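Local coordinates for protein thin, isoform D (Drosophila melanogaster, PDB 6XG7) that probably acts as a RING-type ubiquitin ligase of muscle, this fragment being its NHL-repeat beta-propeller, a protein-binding domain, at residues Gln105-Asp110 with Ile116-Pro121. Residues are numbered along the deposited sequence; the frame is centred on the assembly and turned at random.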
loop_
_atom_site.group_PDB
_atom_site.type_symbol
_atom_site.label_atom_id
_atom_site.label_comp_id
_atom_site.label_asym_id
_atom_site.label_seq_id
_atom_site.Cartn_x
_atom_site.Cartn_y
_atom_site.Cartn_z
ATOM N N GLN A 105 10.379 -2.546 12.046
ATOM C CA GLN A 105 9.828 -3.873 11.812
ATOM C C GLN A 105 9.050 -3.895 10.506
ATOM O O GLN A 105 8.443 -2.904 10.112
ATOM C CB GLN A 105 8.908 -4.277 12.966
ATOM C CG GLN A 105 9.650 -4.380 14.294
ATOM C CD GLN A 105 8.753 -4.654 15.472
ATOM O OE1 GLN A 105 7.578 -4.285 15.494
ATOM N NE2 GLN A 105 9.324 -5.289 16.484
ATOM N N TYR A 106 9.096 -5.043 9.836
ATOM C CA TYR A 106 8.322 -5.280 8.623
ATOM C C TYR A 106 6.991 -5.921 8.988
ATOM O O TYR A 106 6.951 -6.906 9.734
ATOM C CB TYR A 106 9.085 -6.196 7.663
ATOM C CG TYR A 106 10.377 -5.601 7.169
ATOM C CD1 TYR A 106 10.397 -4.795 6.059
ATOM C CD2 TYR A 106 11.573 -5.819 7.835
ATOM C CE1 TYR A 106 11.574 -4.224 5.607
ATOM C CE2 TYR A 106 12.756 -5.250 7.397
ATOM C CZ TYR A 106 12.754 -4.455 6.274
ATOM O OH TYR A 106 13.905 -3.854 5.809
ATOM N N ILE A 107 5.915 -5.357 8.466
ATOM C CA ILE A 107 4.562 -5.862 8.667
ATOM C C ILE A 107 4.062 -6.319 7.304
ATOM O O ILE A 107 3.969 -5.510 6.375
ATOM C CB ILE A 107 3.626 -4.778 9.227
ATOM C CG1 ILE A 107 4.303 -3.921 10.311
ATOM C CG2 ILE A 107 2.307 -5.396 9.655
ATOM C CD1 ILE A 107 4.759 -4.669 11.500
ATOM N N ILE A 108 3.703 -7.600 7.188
ATOM C CA ILE A 108 3.345 -8.204 5.906
ATOM C C ILE A 108 1.927 -8.747 5.972
ATOM O O ILE A 108 1.580 -9.503 6.894
ATOM C CB ILE A 108 4.311 -9.343 5.526
ATOM C CG1 ILE A 108 5.642 -8.808 5.003
ATOM C CG2 ILE A 108 3.710 -10.221 4.420
ATOM C CD1 ILE A 108 6.509 -8.287 6.003
ATOM N N ALA A 109 1.121 -8.394 4.974
ATOM C CA ALA A 109 -0.194 -9.002 4.792
ATOM C C ALA A 109 -0.014 -10.245 3.926
ATOM O O ALA A 109 0.232 -10.157 2.716
ATOM C CB ALA A 109 -1.170 -8.011 4.169
ATOM N N ASP A 110 -0.131 -11.406 4.560
ATOM C CA ASP A 110 0.179 -12.690 3.935
ATOM C C ASP A 110 -1.114 -13.245 3.348
ATOM O O ASP A 110 -1.773 -14.109 3.910
ATOM C CB ASP A 110 0.795 -13.603 4.987
ATOM C CG ASP A 110 1.385 -14.853 4.419
ATOM O OD1 ASP A 110 1.407 -15.004 3.174
ATOM O OD2 ASP A 110 1.835 -15.696 5.234
ATOM N N ILE A 116 -1.343 -11.827 9.223
ATOM C CA ILE A 116 -0.304 -10.805 9.239
ATOM C C ILE A 116 0.938 -11.406 9.882
ATOM O O ILE A 116 0.833 -12.139 10.876
ATOM C CB ILE A 116 -0.761 -9.578 10.059
ATOM C CG1 ILE A 116 -2.094 -9.009 9.553
ATOM C CG2 ILE A 116 0.337 -8.509 10.062
ATOM C CD1 ILE A 116 -2.129 -8.669 8.102
ATOM N N GLN A 117 2.110 -11.060 9.350
ATOM C CA GLN A 117 3.374 -11.419 9.981
ATOM C C GLN A 117 4.180 -10.165 10.299
ATOM O O GLN A 117 4.179 -9.194 9.538
ATOM C CB GLN A 117 4.202 -12.380 9.120
ATOM C CG GLN A 117 3.537 -13.714 8.899
ATOM C CD GLN A 117 4.474 -14.730 8.295
ATOM O OE1 GLN A 117 5.515 -15.050 8.862
ATOM N NE2 GLN A 117 4.124 -15.221 7.122
ATOM N N VAL A 118 4.832 -10.195 11.453
ATOM C CA VAL A 118 5.734 -9.147 11.892
ATOM C C VAL A 118 7.139 -9.727 11.951
ATOM O O VAL A 118 7.367 -10.760 12.590
ATOM C CB VAL A 118 5.322 -8.584 13.263
ATOM C CG1 VAL A 118 6.255 -7.474 13.671
ATOM C CG2 VAL A 118 3.877 -8.122 13.264
ATOM N N LEU A 119 8.078 -9.060 11.292
ATOM C CA LEU A 119 9.473 -9.469 11.269
ATOM C C LEU A 119 10.328 -8.322 11.786
ATOM O O LEU A 119 9.966 -7.157 11.651
ATOM C CB LEU A 119 9.881 -9.884 9.854
ATOM C CG LEU A 119 9.004 -10.999 9.244
ATOM C CD1 LEU A 119 8.004 -10.392 8.273
ATOM C CD2 LEU A 119 9.845 -12.068 8.566
ATOM N N ASP A 120 11.447 -8.661 12.411
ATOM C CA ASP A 120 12.280 -7.618 12.992
ATOM C C ASP A 120 13.001 -6.863 11.880
ATOM O O ASP A 120 12.833 -7.196 10.696
ATOM C CB ASP A 120 13.181 -8.176 14.105
ATOM C CG ASP A 120 14.435 -8.864 13.603
ATOM O OD1 ASP A 120 14.719 -8.882 12.391
ATOM O OD2 ASP A 120 15.157 -9.399 14.478
ATOM N N PRO A 121 13.746 -5.800 12.205
ATOM C CA PRO A 121 14.350 -4.970 11.151
ATOM C C PRO A 121 15.365 -5.700 10.301
ATOM O O PRO A 121 15.766 -5.164 9.263
ATOM C CB PRO A 121 15.009 -3.822 11.935
ATOM C CG PRO A 121 14.255 -3.764 13.212
ATOM C CD PRO A 121 13.914 -5.193 13.535
#
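One blade of the NHL beta-propeller is built round this antiparallel hairpin, in which strand 106-110 pairs with strand 115-119 between the outer neighbours 98-100 and 125-129 of a four-stranded sheet. Y106 faces L119 and I108 faces Q117 as hydrogen-bonded pairs; of their four backbone bonds, L119 N to Y106 O (2.9 Å) is the straightest. One sheet face carries I107, A109, I116 and V118. There I107 lies alongside V118, its CD1 3.8 Å from V118 CG1, and sets its CG2 3.7 Å from CG2 of I116, while the CD1 end of I116 leans over the backbone of A109. V145 and T147 of the following blade cover I107. On the other face I108 CD1 presses on L119 CD1 at 3.4 Å, tighter than ordinary van der Waals contact, and V69 of the preceding blade packs on I108. The Y106 ring turns its edge to the chain beyond L119: CD2 is 3.4 Å from D120 O and CE2 lies near P121 O, both oxygens in the ring plane, and F82 meets the ring edge-to-face. At the turn end of the hairpin, D110 holds CG anti to its backbone N (chi1 -169°), which carries the carboxylate across to Q117. OD2 also takes a salt bridge from R115 and a bond from N113, and OD1 receives D93 N. An alanine at D110 would remove the carboxylate and would probably leave R115 without its charge mate and the turn less firmly tied to Q117. The Q117 amide is gripped further by E91 O and G90 N; its NE2 meets D110 OD2 at 3.0 Å from above the carboxylate plane, with the two planes 39° apart.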